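Long-range contacts in mitotic checkpoint control protein kinase BUB1 (Drosophila melanogaster, PDB 6JKM), which probably works as an ATP-dependent protein kinase of the mitotic checkpoint at kinetochores, the piece in this model being its C-terminal kinase domain: residues K41-N46 with L84-P89; Y92-I97 with L205-V210; I130-D135 with L189-I194. All coordinates share one frame; numbering follows the deposited sequence.

Interaction 1 (K41-N46 with L84-P89). With ADP (adenosine-5'-diphosphate), chain B.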
loop_
_atom_site.group_PDB
_atom_site.type_symbol
_atom_site.label_atom_id
_atom_site.label_comp_id
_atom_site.label_asym_id
_atom_site.label_seq_id
_atom_site.Cartn_x
_atom_site.Cartn_y
_atom_site.Cartn_z
ATOM N N LYS A 41 2.714 -22.951 -14.738
ATOM C CA LYS A 41 4.081 -22.800 -15.197
ATOM C C LYS A 41 4.718 -21.524 -14.653
ATOM O O LYS A 41 4.026 -20.561 -14.344
ATOM C CB LYS A 41 4.132 -22.775 -16.724
ATOM C CG LYS A 41 3.617 -24.024 -17.383
ATOM C CD LYS A 41 3.529 -23.810 -18.873
ATOM C CE LYS A 41 2.854 -24.989 -19.530
ATOM N NZ LYS A 41 1.461 -25.182 -19.035
ATOM N N ARG A 42 6.045 -21.533 -14.551
ATOM C CA ARG A 42 6.804 -20.330 -14.233
ATOM C C ARG A 42 6.658 -19.304 -15.341
ATOM O O ARG A 42 6.755 -19.639 -16.527
ATOM C CB ARG A 42 8.275 -20.679 -14.021
ATOM C CG ARG A 42 8.477 -21.529 -12.788
ATOM C CD ARG A 42 9.930 -21.919 -12.570
ATOM N NE ARG A 42 10.056 -22.745 -11.369
ATOM C CZ ARG A 42 10.203 -22.245 -10.145
ATOM N NH1 ARG A 42 10.286 -20.936 -9.985
ATOM N NH2 ARG A 42 10.296 -23.048 -9.092
ATOM N N LEU A 43 6.397 -18.058 -14.951
ATOM C CA LEU A 43 6.339 -16.958 -15.905
ATOM C C LEU A 43 7.681 -16.833 -16.613
ATOM O O LEU A 43 8.726 -17.005 -16.000
ATOM C CB LEU A 43 5.990 -15.634 -15.208
ATOM C CG LEU A 43 4.594 -15.545 -14.585
ATOM C CD1 LEU A 43 4.362 -14.174 -13.922
ATOM C CD2 LEU A 43 3.498 -15.879 -15.598
ATOM N N HIS A 44 7.645 -16.545 -17.907
ATOM C CA HIS A 44 8.861 -16.427 -18.697
ATOM C C HIS A 44 8.633 -15.332 -19.723
ATOM O O HIS A 44 7.522 -15.197 -20.243
ATOM C CB HIS A 44 9.200 -17.773 -19.370
ATOM C CG HIS A 44 10.573 -17.821 -19.984
ATOM N ND1 HIS A 44 11.692 -18.127 -19.256
ATOM C CD2 HIS A 44 10.979 -17.593 -21.258
ATOM C CE1 HIS A 44 12.758 -18.081 -20.058
ATOM N NE2 HIS A 44 12.351 -17.763 -21.264
ATOM N N PRO A 45 9.670 -14.532 -20.010
ATOM C CA PRO A 45 9.547 -13.431 -20.973
ATOM C C PRO A 45 9.145 -13.895 -22.373
ATOM O O PRO A 45 9.462 -15.019 -22.767
ATOM C CB PRO A 45 10.961 -12.824 -20.997
ATOM C CG PRO A 45 11.586 -13.250 -19.701
ATOM C CD PRO A 45 11.018 -14.603 -19.417
ATOM N N ASN A 46 8.451 -13.029 -23.107
ATOM C CA ASN A 46 8.092 -13.289 -24.502
ATOM C C ASN A 46 7.306 -14.571 -24.715
ATOM O O ASN A 46 7.532 -15.285 -25.691
ATOM C CB ASN A 46 9.346 -13.325 -25.380
ATOM C CG ASN A 46 10.035 -11.986 -25.451
ATOM O OD1 ASN A 46 11.250 -11.878 -25.244
ATOM N ND2 ASN A 46 9.259 -10.945 -25.725
ATOM N N LEU A 84 1.504 -9.223 -13.917
ATOM C CA LEU A 84 1.253 -10.623 -13.617
ATOM C C LEU A 84 2.075 -10.977 -12.394
ATOM O O LEU A 84 3.294 -10.866 -12.420
ATOM C CB LEU A 84 1.601 -11.523 -14.812
ATOM C CG LEU A 84 0.822 -11.167 -16.088
ATOM C CD1 LEU A 84 1.702 -10.448 -17.084
ATOM C CD2 LEU A 84 0.199 -12.416 -16.725
ATOM N N LYS A 85 1.417 -11.351 -11.308
ATOM C CA LYS A 85 2.144 -11.616 -10.075
ATOM C C LYS A 85 2.072 -13.090 -9.749
ATOM O O LYS A 85 0.985 -13.643 -9.549
ATOM C CB LYS A 85 1.579 -10.779 -8.914
ATOM C CG LYS A 85 2.331 -10.967 -7.593
ATOM C CD LYS A 85 1.745 -10.045 -6.498
ATOM C CE LYS A 85 2.533 -10.193 -5.200
ATOM N NZ LYS A 85 2.204 -9.094 -4.231
ATOM N N GLN A 86 3.238 -13.721 -9.706
ATOM C CA GLN A 86 3.330 -15.149 -9.449
ATOM C C GLN A 86 3.955 -15.406 -8.101
ATOM O O GLN A 86 4.935 -14.755 -7.745
ATOM C CB GLN A 86 4.148 -15.828 -10.528
ATOM C CG GLN A 86 4.350 -17.312 -10.273
ATOM C CD GLN A 86 4.759 -18.026 -11.524
ATOM O OE1 GLN A 86 5.843 -17.797 -12.046
ATOM N NE2 GLN A 86 3.896 -18.894 -12.021
ATOM N N GLU A 87 3.395 -16.354 -7.357
ATOM C CA GLU A 87 3.924 -16.703 -6.047
ATOM C C GLU A 87 3.833 -18.205 -5.794
ATOM O O GLU A 87 2.842 -18.828 -6.151
ATOM C CB GLU A 87 3.177 -15.946 -4.936
ATOM C CG GLU A 87 3.700 -16.279 -3.528
ATOM C CD GLU A 87 3.359 -15.232 -2.479
ATOM O OE1 GLU A 87 2.835 -14.148 -2.834
ATOM O OE2 GLU A 87 3.636 -15.490 -1.282
ATOM N N ARG A 88 4.884 -18.755 -5.185
ATOM C CA ARG A 88 4.942 -20.124 -4.663
ATOM C C ARG A 88 5.199 -20.071 -3.156
ATOM O O ARG A 88 6.118 -19.374 -2.717
ATOM C CB ARG A 88 6.074 -20.926 -5.311
ATOM C CG ARG A 88 5.986 -21.129 -6.804
ATOM C CD ARG A 88 7.381 -21.457 -7.381
ATOM N NE ARG A 88 7.891 -20.336 -8.174
ATOM C CZ ARG A 88 8.859 -19.506 -7.790
ATOM N NH1 ARG A 88 9.479 -19.675 -6.626
ATOM N NH2 ARG A 88 9.228 -18.513 -8.589
ATOM N N PRO A 89 4.400 -20.792 -2.358
ATOM C CA PRO A 89 3.197 -21.520 -2.762
ATOM C C PRO A 89 2.059 -20.579 -3.104
ATOM O O PRO A 89 2.219 -19.357 -3.009
ATOM C CB PRO A 89 2.862 -22.355 -1.524
ATOM C CG PRO A 89 3.435 -21.601 -0.401
ATOM C CD PRO A 89 4.713 -21.020 -0.938
HETATM P PB ADP B . 5.669 -8.265 -3.370
HETATM O O1B ADP B . 6.736 -9.185 -3.856
HETATM O O2B ADP B . 4.597 -8.985 -2.572
HETATM O O3B ADP B . 6.226 -7.029 -2.680
HETATM P PA ADP B . 4.151 -6.433 -5.074
HETATM O O1A ADP B . 2.732 -6.792 -5.487
HETATM O O2A ADP B . 4.410 -5.374 -4.033
HETATM O O3A ADP B . 4.970 -7.796 -4.765
HETATM O "O5'" ADP B . 4.956 -5.935 -6.389
HETATM C "C5'" ADP B . 6.371 -5.723 -6.330
HETATM C "C4'" ADP B . 6.758 -4.503 -7.174
HETATM O "O4'" ADP B . 6.403 -4.713 -8.550
HETATM C "C3'" ADP B . 5.979 -3.264 -6.788
HETATM O "O3'" ADP B . 6.585 -2.546 -5.708
HETATM C "C2'" ADP B . 6.027 -2.469 -8.076
HETATM O "O2'" ADP B . 7.308 -1.811 -8.120
HETATM C "C1'" ADP B . 5.927 -3.524 -9.169
HETATM N N9 ADP B . 4.480 -3.689 -9.455
HETATM C C8 ADP B . 3.630 -4.544 -8.833
HETATM N N7 ADP B . 2.371 -4.429 -9.320
HETATM C C5 ADP B . 2.389 -3.470 -10.267
HETATM C C6 ADP B . 1.406 -2.858 -11.177
HETATM N N6 ADP B . 0.093 -3.239 -11.176
HETATM N N1 ADP B . 1.854 -1.889 -12.011
HETATM C C2 ADP B . 3.138 -1.498 -12.041
HETATM N N3 ADP B . 4.086 -2.026 -11.248
HETATM C C4 ADP B . 3.775 -2.992 -10.353
#

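Interaction 2 (Y92-I97 with L205-V210). With MG (magnesium ion), chain C; MG (magnesium ion), chain D; ADP (adenosine-5'-diphosphate), chain B; GOL (glycerol), chain E.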
loop_
_atom_site.group_PDB
_atom_site.type_symbol
_atom_site.label_atom_id
_atom_site.label_comp_id
_atom_site.label_asym_id
_atom_site.label_seq_id
_atom_site.Cartn_x
_atom_site.Cartn_y
_atom_site.Cartn_z
ATOM N N TYR A 92 -3.387 -17.813 -1.409
ATOM C CA TYR A 92 -4.835 -17.688 -1.344
ATOM C C TYR A 92 -5.207 -16.434 -0.589
ATOM O O TYR A 92 -6.198 -15.783 -0.915
ATOM C CB TYR A 92 -5.484 -18.910 -0.660
ATOM C CG TYR A 92 -5.302 -20.211 -1.432
ATOM C CD1 TYR A 92 -6.169 -20.556 -2.467
ATOM C CD2 TYR A 92 -4.237 -21.068 -1.149
ATOM C CE1 TYR A 92 -5.992 -21.743 -3.193
ATOM C CE2 TYR A 92 -4.051 -22.259 -1.864
ATOM C CZ TYR A 92 -4.927 -22.582 -2.885
ATOM O OH TYR A 92 -4.750 -23.744 -3.603
ATOM N N TRP A 93 -4.421 -16.116 0.435
ATOM C CA TRP A 93 -4.788 -15.073 1.381
ATOM C C TRP A 93 -4.822 -13.726 0.702
ATOM O O TRP A 93 -5.704 -12.909 0.975
ATOM C CB TRP A 93 -3.819 -15.036 2.557
ATOM C CG TRP A 93 -4.158 -13.992 3.593
ATOM C CD1 TRP A 93 -3.509 -12.818 3.811
ATOM C CD2 TRP A 93 -5.227 -14.058 4.560
ATOM N NE1 TRP A 93 -4.101 -12.143 4.855
ATOM C CE2 TRP A 93 -5.149 -12.866 5.314
ATOM C CE3 TRP A 93 -6.227 -14.989 4.838
ATOM C CZ2 TRP A 93 -6.048 -12.609 6.351
ATOM C CZ3 TRP A 93 -7.115 -14.714 5.861
ATOM C CH2 TRP A 93 -7.018 -13.533 6.604
ATOM N N GLU A 94 -3.862 -13.497 -0.187
ATOM C CA GLU A 94 -3.795 -12.238 -0.918
ATOM C C GLU A 94 -5.059 -12.025 -1.746
ATOM O O GLU A 94 -5.595 -10.928 -1.791
ATOM C CB GLU A 94 -2.559 -12.206 -1.823
ATOM C CG GLU A 94 -2.417 -10.929 -2.625
ATOM C CD GLU A 94 -0.974 -10.700 -3.056
ATOM O OE1 GLU A 94 -0.135 -11.585 -2.781
ATOM O OE2 GLU A 94 -0.676 -9.652 -3.664
ATOM N N PHE A 95 -5.521 -13.087 -2.402
ATOM C CA PHE A 95 -6.760 -13.057 -3.190
ATOM C C PHE A 95 -7.989 -12.783 -2.300
ATOM O O PHE A 95 -8.842 -11.938 -2.623
ATOM C CB PHE A 95 -6.905 -14.390 -3.944
ATOM C CG PHE A 95 -7.946 -14.399 -5.041
ATOM C CD1 PHE A 95 -8.439 -13.224 -5.597
ATOM C CD2 PHE A 95 -8.391 -15.605 -5.547
ATOM C CE1 PHE A 95 -9.382 -13.258 -6.627
ATOM C CE2 PHE A 95 -9.347 -15.653 -6.567
ATOM C CZ PHE A 95 -9.846 -14.484 -7.106
ATOM N N TYR A 96 -8.069 -13.487 -1.174
ATOM C CA TYR A 96 -9.134 -13.260 -0.200
ATOM C C TYR A 96 -9.251 -11.775 0.216
ATOM O O TYR A 96 -10.348 -11.197 0.175
ATOM C CB TYR A 96 -8.910 -14.131 1.045
ATOM C CG TYR A 96 -9.803 -13.709 2.184
ATOM C CD1 TYR A 96 -11.159 -14.054 2.199
ATOM C CD2 TYR A 96 -9.309 -12.931 3.232
ATOM C CE1 TYR A 96 -11.990 -13.652 3.225
ATOM C CE2 TYR A 96 -10.153 -12.511 4.264
ATOM C CZ TYR A 96 -11.475 -12.881 4.258
ATOM O OH TYR A 96 -12.299 -12.467 5.292
ATOM N N ILE A 97 -8.137 -11.157 0.609
ATOM C CA ILE A 97 -8.178 -9.748 1.041
ATOM C C ILE A 97 -8.663 -8.843 -0.087
ATOM O O ILE A 97 -9.482 -7.952 0.116
ATOM C CB ILE A 97 -6.802 -9.237 1.513
ATOM C CG1 ILE A 97 -6.330 -10.003 2.764
ATOM C CG2 ILE A 97 -6.857 -7.721 1.827
ATOM C CD1 ILE A 97 -7.205 -9.748 3.999
ATOM N N LEU A 205 -3.103 1.515 -3.569
ATOM C CA LEU A 205 -2.472 0.607 -2.634
ATOM C C LEU A 205 -2.535 -0.815 -3.206
ATOM O O LEU A 205 -3.589 -1.264 -3.664
ATOM C CB LEU A 205 -3.184 0.686 -1.285
ATOM C CG LEU A 205 -2.686 -0.194 -0.146
ATOM C CD1 LEU A 205 -1.268 0.214 0.249
ATOM C CD2 LEU A 205 -3.649 -0.064 1.035
ATOM N N ILE A 206 -1.401 -1.509 -3.182
ATOM C CA ILE A 206 -1.290 -2.865 -3.703
ATOM C C ILE A 206 -0.655 -3.786 -2.667
ATOM O O ILE A 206 -0.254 -3.339 -1.591
ATOM C CB ILE A 206 -0.434 -2.910 -4.990
ATOM C CG1 ILE A 206 1.025 -2.584 -4.665
ATOM C CG2 ILE A 206 -0.952 -1.925 -6.029
ATOM C CD1 ILE A 206 2.011 -2.915 -5.806
ATOM N N ASP A 207 -0.549 -5.068 -3.012
ATOM C CA ASP A 207 0.190 -6.058 -2.228
ATOM C C ASP A 207 -0.462 -6.293 -0.870
ATOM O O ASP A 207 0.052 -5.864 0.165
ATOM C CB ASP A 207 1.648 -5.628 -2.061
ATOM C CG ASP A 207 2.526 -6.738 -1.504
ATOM O OD1 ASP A 207 3.716 -6.471 -1.220
ATOM O OD2 ASP A 207 2.027 -7.874 -1.348
ATOM N N PHE A 208 -1.597 -6.995 -0.889
ATOM C CA PHE A 208 -2.305 -7.348 0.332
ATOM C C PHE A 208 -1.884 -8.720 0.870
ATOM O O PHE A 208 -2.645 -9.375 1.582
ATOM C CB PHE A 208 -3.809 -7.308 0.069
ATOM C CG PHE A 208 -4.271 -5.978 -0.425
ATOM C CD1 PHE A 208 -4.319 -4.893 0.429
ATOM C CD2 PHE A 208 -4.616 -5.795 -1.744
ATOM C CE1 PHE A 208 -4.709 -3.646 -0.020
ATOM C CE2 PHE A 208 -5.021 -4.546 -2.201
ATOM C CZ PHE A 208 -5.065 -3.478 -1.337
ATOM N N GLY A 209 -0.663 -9.134 0.543
ATOM C CA GLY A 209 -0.168 -10.454 0.920
ATOM C C GLY A 209 -0.169 -10.761 2.412
ATOM O O GLY A 209 -0.395 -11.900 2.813
ATOM N N VAL A 210 0.093 -9.761 3.249
ATOM C CA VAL A 210 0.090 -10.008 4.693
ATOM C C VAL A 210 -0.960 -9.183 5.448
ATOM O O VAL A 210 -0.825 -8.922 6.653
ATOM C CB VAL A 210 1.486 -9.745 5.300
ATOM C CG1 VAL A 210 2.514 -10.712 4.682
ATOM C CG2 VAL A 210 1.908 -8.295 5.108
HETATM MG MG MG C . 5.156 -5.221 -2.225
HETATM MG MG MG D . 3.983 -8.614 -0.570
HETATM P PB ADP B . 5.669 -8.265 -3.370
HETATM O O1B ADP B . 6.736 -9.185 -3.856
HETATM O O2B ADP B . 4.597 -8.985 -2.572
HETATM O O3B ADP B . 6.226 -7.029 -2.680
HETATM P PA ADP B . 4.151 -6.433 -5.074
HETATM O O1A ADP B . 2.732 -6.792 -5.487
HETATM O O2A ADP B . 4.410 -5.374 -4.033
HETATM O O3A ADP B . 4.970 -7.796 -4.765
HETATM O "O5'" ADP B . 4.956 -5.935 -6.389
HETATM C "C5'" ADP B . 6.371 -5.723 -6.330
HETATM C "C4'" ADP B . 6.758 -4.503 -7.174
HETATM O "O4'" ADP B . 6.403 -4.713 -8.550
HETATM C "C3'" ADP B . 5.979 -3.264 -6.788
HETATM O "O3'" ADP B . 6.585 -2.546 -5.708
HETATM C "C2'" ADP B . 6.027 -2.469 -8.076
HETATM O "O2'" ADP B . 7.308 -1.811 -8.120
HETATM C "C1'" ADP B . 5.927 -3.524 -9.169
HETATM N N9 ADP B . 4.480 -3.689 -9.455
HETATM C C8 ADP B . 3.630 -4.544 -8.833
HETATM N N7 ADP B . 2.371 -4.429 -9.320
HETATM C C5 ADP B . 2.389 -3.470 -10.267
HETATM C C6 ADP B . 1.406 -2.858 -11.177
HETATM N N6 ADP B . 0.093 -3.239 -11.176
HETATM N N1 ADP B . 1.854 -1.889 -12.011
HETATM C C2 ADP B . 3.138 -1.498 -12.041
HETATM N N3 ADP B . 4.086 -2.026 -11.248
HETATM C C4 ADP B . 3.775 -2.992 -10.353
HETATM C C1 GOL E . -1.528 -8.309 -6.598
HETATM O O1 GOL E . -0.858 -8.022 -7.805
HETATM C C2 GOL E . -2.343 -7.090 -6.182
HETATM O O2 GOL E . -1.474 -6.013 -5.880
HETATM C C3 GOL E . -3.122 -7.429 -4.918
HETATM O O3 GOL E . -2.248 -7.657 -3.830
HETATM O O HOH W 1 6.698 -4.159 -3.078
HETATM O O HOH W 2 6.119 -5.152 -0.613
HETATM O O HOH W 3 3.444 -10.180 0.349
HETATM O O HOH W 4 5.689 -8.250 0.243
#

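Interaction 3 (I130-D135 with L189-I194). With ADP (adenosine-5'-diphosphate), chain B.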
loop_
_atom_site.group_PDB
_atom_site.type_symbol
_atom_site.label_atom_id
_atom_site.label_comp_id
_atom_site.label_asym_id
_atom_site.label_seq_id
_atom_site.Cartn_x
_atom_site.Cartn_y
_atom_site.Cartn_z
ATOM N N ILE A 130 -3.507 -11.358 -12.027
ATOM C CA ILE A 130 -3.398 -10.341 -13.071
ATOM C C ILE A 130 -4.177 -9.077 -12.718
ATOM O O ILE A 130 -5.360 -9.146 -12.392
ATOM C CB ILE A 130 -3.902 -10.912 -14.410
ATOM C CG1 ILE A 130 -3.055 -12.131 -14.773
ATOM C CG2 ILE A 130 -3.848 -9.853 -15.502
ATOM C CD1 ILE A 130 -3.428 -12.824 -16.108
ATOM N N SER A 131 -3.527 -7.923 -12.803
ATOM C CA SER A 131 -4.179 -6.663 -12.468
ATOM C C SER A 131 -3.696 -5.551 -13.394
ATOM O O SER A 131 -2.736 -5.731 -14.135
ATOM C CB SER A 131 -3.904 -6.290 -11.006
ATOM O OG SER A 131 -2.508 -6.280 -10.776
ATOM N N GLU A 132 -4.360 -4.397 -13.342
ATOM C CA GLU A 132 -3.969 -3.251 -14.153
ATOM C C GLU A 132 -2.515 -2.823 -13.864
ATOM O O GLU A 132 -2.123 -2.673 -12.705
ATOM C CB GLU A 132 -4.929 -2.074 -13.909
ATOM C CG GLU A 132 -4.593 -0.853 -14.751
ATOM C CD GLU A 132 -5.433 0.371 -14.414
ATOM O OE1 GLU A 132 -6.389 0.263 -13.616
ATOM O OE2 GLU A 132 -5.121 1.461 -14.949
ATOM N N PHE A 133 -1.728 -2.650 -14.927
ATOM C CA PHE A 133 -0.351 -2.185 -14.830
ATOM C C PHE A 133 -0.274 -0.657 -14.763
ATOM O O PHE A 133 -0.903 0.028 -15.567
ATOM C CB PHE A 133 0.446 -2.681 -16.037
ATOM C CG PHE A 133 1.926 -2.364 -15.981
ATOM C CD1 PHE A 133 2.783 -3.118 -15.192
ATOM C CD2 PHE A 133 2.454 -1.329 -16.735
ATOM C CE1 PHE A 133 4.132 -2.844 -15.157
ATOM C CE2 PHE A 133 3.812 -1.056 -16.699
ATOM C CZ PHE A 133 4.648 -1.812 -15.912
ATOM N N SER A 134 0.513 -0.120 -13.832
ATOM C CA SER A 134 0.788 1.316 -13.831
ATOM C C SER A 134 2.089 1.654 -14.572
ATOM O O SER A 134 3.144 1.145 -14.223
ATOM C CB SER A 134 0.892 1.843 -12.404
ATOM O OG SER A 134 1.467 3.141 -12.417
ATOM N N ASP A 135 2.034 2.525 -15.567
ATOM C CA ASP A 135 3.262 2.898 -16.271
ATOM C C ASP A 135 4.184 3.802 -15.437
ATOM O O ASP A 135 5.327 4.064 -15.831
ATOM C CB ASP A 135 2.937 3.600 -17.588
ATOM C CG ASP A 135 2.386 2.653 -18.635
ATOM O OD1 ASP A 135 3.189 1.953 -19.303
ATOM O OD2 ASP A 135 1.143 2.616 -18.796
ATOM N N LEU A 189 1.263 2.609 -5.787
ATOM C CA LEU A 189 1.529 2.910 -7.191
ATOM C C LEU A 189 0.998 4.292 -7.526
ATOM O O LEU A 189 -0.035 4.688 -6.999
ATOM C CB LEU A 189 0.853 1.888 -8.113
ATOM C CG LEU A 189 1.315 0.425 -8.061
ATOM C CD1 LEU A 189 0.539 -0.394 -9.093
ATOM C CD2 LEU A 189 2.821 0.310 -8.270
ATOM N N LEU A 190 1.698 5.010 -8.407
ATOM C CA LEU A 190 1.133 6.200 -9.039
ATOM C C LEU A 190 0.455 5.753 -10.331
ATOM O O LEU A 190 1.112 5.235 -11.247
ATOM C CB LEU A 190 2.210 7.255 -9.309
ATOM C CG LEU A 190 1.734 8.567 -9.939
ATOM C CD1 LEU A 190 0.864 9.396 -8.967
ATOM C CD2 LEU A 190 2.922 9.371 -10.400
ATOM N N MET A 191 -0.870 5.893 -10.381
ATOM C CA MET A 191 -1.661 5.366 -11.497
ATOM C C MET A 191 -1.766 6.366 -12.648
ATOM O O MET A 191 -1.882 5.980 -13.809
ATOM C CB MET A 191 -3.071 4.983 -11.032
ATOM C CG MET A 191 -3.124 3.844 -10.024
ATOM S SD MET A 191 -2.142 2.405 -10.512
ATOM C CE MET A 191 -3.071 1.732 -11.898
ATOM N N LYS A 192 -1.722 7.648 -12.314
ATOM C CA LYS A 192 -1.903 8.703 -13.298
ATOM C C LYS A 192 -1.299 10.002 -12.753
ATOM O O LYS A 192 -0.984 10.073 -11.561
ATOM C CB LYS A 192 -3.397 8.854 -13.630
ATOM C CG LYS A 192 -4.295 9.266 -12.463
ATOM C CD LYS A 192 -5.770 9.257 -12.905
ATOM C CE LYS A 192 -6.705 9.723 -11.796
ATOM N NZ LYS A 192 -6.413 11.132 -11.423
ATOM N N PRO A 193 -1.119 11.024 -13.613
ATOM C CA PRO A 193 -0.567 12.292 -13.125
ATOM C C PRO A 193 -1.415 12.939 -12.031
ATOM O O PRO A 193 -2.620 12.694 -11.947
ATOM C CB PRO A 193 -0.554 13.172 -14.381
ATOM C CG PRO A 193 -0.451 12.196 -15.520
ATOM C CD PRO A 193 -1.293 11.033 -15.079
ATOM N N ILE A 194 -0.766 13.757 -11.204
ATOM C CA ILE A 194 -1.400 14.441 -10.090
ATOM C C ILE A 194 -2.283 15.586 -10.583
ATOM O O ILE A 194 -1.913 16.290 -11.517
ATOM C CB ILE A 194 -0.347 15.000 -9.114
ATOM C CG1 ILE A 194 0.548 13.875 -8.605
ATOM C CG2 ILE A 194 -1.022 15.704 -7.951
ATOM C CD1 ILE A 194 -0.200 12.813 -7.834
HETATM P PB ADP B . 5.669 -8.265 -3.370
HETATM O O1B ADP B . 6.736 -9.185 -3.856
HETATM O O2B ADP B . 4.597 -8.985 -2.572
HETATM O O3B ADP B . 6.226 -7.029 -2.680
HETATM P PA ADP B . 4.151 -6.433 -5.074
HETATM O O1A ADP B . 2.732 -6.792 -5.487
HETATM O O2A ADP B . 4.410 -5.374 -4.033
HETATM O O3A ADP B . 4.970 -7.796 -4.765
HETATM O "O5'" ADP B . 4.956 -5.935 -6.389
HETATM C "C5'" ADP B . 6.371 -5.723 -6.330
HETATM C "C4'" ADP B . 6.758 -4.503 -7.174
HETATM O "O4'" ADP B . 6.403 -4.713 -8.550
HETATM C "C3'" ADP B . 5.979 -3.264 -6.788
HETATM O "O3'" ADP B . 6.585 -2.546 -5.708
HETATM C "C2'" ADP B . 6.027 -2.469 -8.076
HETATM O "O2'" ADP B . 7.308 -1.811 -8.120
HETATM C "C1'" ADP B . 5.927 -3.524 -9.169
HETATM N N9 ADP B . 4.480 -3.689 -9.455
HETATM C C8 ADP B . 3.630 -4.544 -8.833
HETATM N N7 ADP B . 2.371 -4.429 -9.320
HETATM C C5 ADP B . 2.389 -3.470 -10.267
HETATM C C6 ADP B . 1.406 -2.858 -11.177
HETATM N N6 ADP B . 0.093 -3.239 -11.176
HETATM N N1 ADP B . 1.854 -1.889 -12.011
HETATM C C2 ADP B . 3.138 -1.498 -12.041
HETATM N N3 ADP B . 4.086 -2.026 -11.248
HETATM C C4 ADP B . 3.775 -2.992 -10.353
#

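Interaction 1 (K41-N46 with L84-P89)
In the small lobe of the kinase domain, Gln86, next to the ATP-site lysine on strand 81-87, grips the backbone of Lys41 and Leu43 in the loop that leads to strand 47-51. Its amide makes two bonds of opposite sense. Gln86 NE2 donates to Lys41 O at 2.9 Å, with the acceptor lying in the amide plane, and Leu43 N gives an almost straight bond (171°) to Gln86 OE1 at 3.0 Å. With CG anti to the backbone N (chi1 177°) and the rest of the chain extended, Gln86 reaches straight to the loop, and the paired bonds fix the rotation of its amide. Leu43 runs past it the other way: its CD1 lies 3.8 Å from Gln86 CB and also touches Leu84 CB. Toward the surface the chemistry turns awkward. Arg42 NH1 is modelled over one face of the Arg88 guanidinium, the two planes 42° apart; both are donors and probably both positively charged, so no hydrogen bond forms and the approach is probably unfavourable. Arg88 has its own acceptor, since its NH1 donates to Ala66 O in the glycine-rich loop. Lys85 points to the other side of the strand, where its extended chain brings NZ to ADP O1A at 2.7 Å and to O2B at 2.9 Å, the classic place of the protein-kinase beta3 lysine.

Interaction 2 (Y92-I97 with L205-V210)
Ile97 and Phe208 form the tight part of this contact, where helix 92-104, the alphaC helix of the kinase small lobe, meets the DFG motif, Asp207 to Gly209. Ile97 CG2 lies 3.5 Å from Phe208 CB and also reaches the start of the ring; the branch comes down here because CG2 is the one anti to the backbone N, while CG1 (chi1 -64°) turns aside toward Phe208 O. Ile101, a turn further along the helix, touches Phe208 too. This is the DFG-in placement, with Phe208 tucked beside alphaC and Asp207 turned to the nucleotide. One turn back, Trp93 presents the edge of its indole, CD1 standing 3.4 Å from Gly209 O, while its NE1 bonds to Ser211 O. The other flank is looser. The Glu94 carboxylate comes no closer to the motif's backbone than 3.9 Å, from OE1 to Gly209 CA, and the two segments share no direct hydrogen bond. A glycerol, probably from the crystallisation liquor, bridges them: its O3 donates to Glu94 OE2 in a short bond, and Phe208 N donates to that same O3 at 3.1 Å. Glu94 OE2 also pairs with Lys85, as in active-like kinases. On the wet side, beyond the motif, two waters bind each of the magnesium ions lodged between Asp207 and ADP, and Asn187 joins the shell of the chain C ion. Asp207 OD1 joins both, at 2.2 Å from the chain C ion and 2.3 Å from the chain D ion, which OD2 also binds.

Interaction 3 (I130-D135 with L189-I194)
Turned opposite its own backbone N about the CA-CB bond (chi1 166°), Ser134 OG heads for Leu190 O, while Met191, folded at chi2 (-49°) and chi3 (-70°), curls back so that its sulfur meets Ser134 and its methyl Glu132. The meeting place is the kinase hinge, the connection between the lobes, set against the short strand 188-190 of the large lobe. Ser134 OG donates to Leu190 O; the modelled 2.4 Å is so short that its exact length is doubtful. The same OG receives the N-H groups of Tyr136 and Gly137, so the hydroxyl appears to tie the hinge both to the large lobe and to the turn that follows. Met191 SD rests 3.6 Å from Ser134 CB, and its methyl CE lies 3.7 Å from Glu132 OE2, the two side chains running slantwise to each other near the surface. The backbone reads the adenine in the usual hinge manner: ADP N6 donates to Glu132 O at 2.8 Å, and Ser134 N donates to ADP N1 at 2.9 Å. Leu189 lies over one face of the purine, beside Ile206, which packs on Leu189 and covers the same face nearer C8. Phe133 comes from the opposite side of the purine plane, bringing CD1 to within 3.5 Å of ADP N1, so replacing it with an alanine would probably bare that face of the base around N1 and C2 and weaken the hold on it. Across the base from it, Leu189 CD1 stands 3.3 Å from ADP C6.

Overall arrangement
All three contacts meet at ADP, from different quarters. Interaction 1 is the most superficial, a loop held to the small-lobe sheet by a side-chain amide, with two arginines, one of them exposed, toward the surface; interactions 2 and 3 are largely buried and link the small lobe to the large one. Interactions 1 and 3 share that sheet through neighbouring strands 81-87 and 127-132, where Leu84 packs on Ile130. The Lys85-Glu94 salt bridge is the joint between interactions 1 and 2. Interaction 3, nested within the chain loop that interaction 2 closes, touches it at the Leu189-Ile206 packing. Metal and carboxylate chemistry dominates at the phosphates, backbone bonds and apolar packing at the adenine.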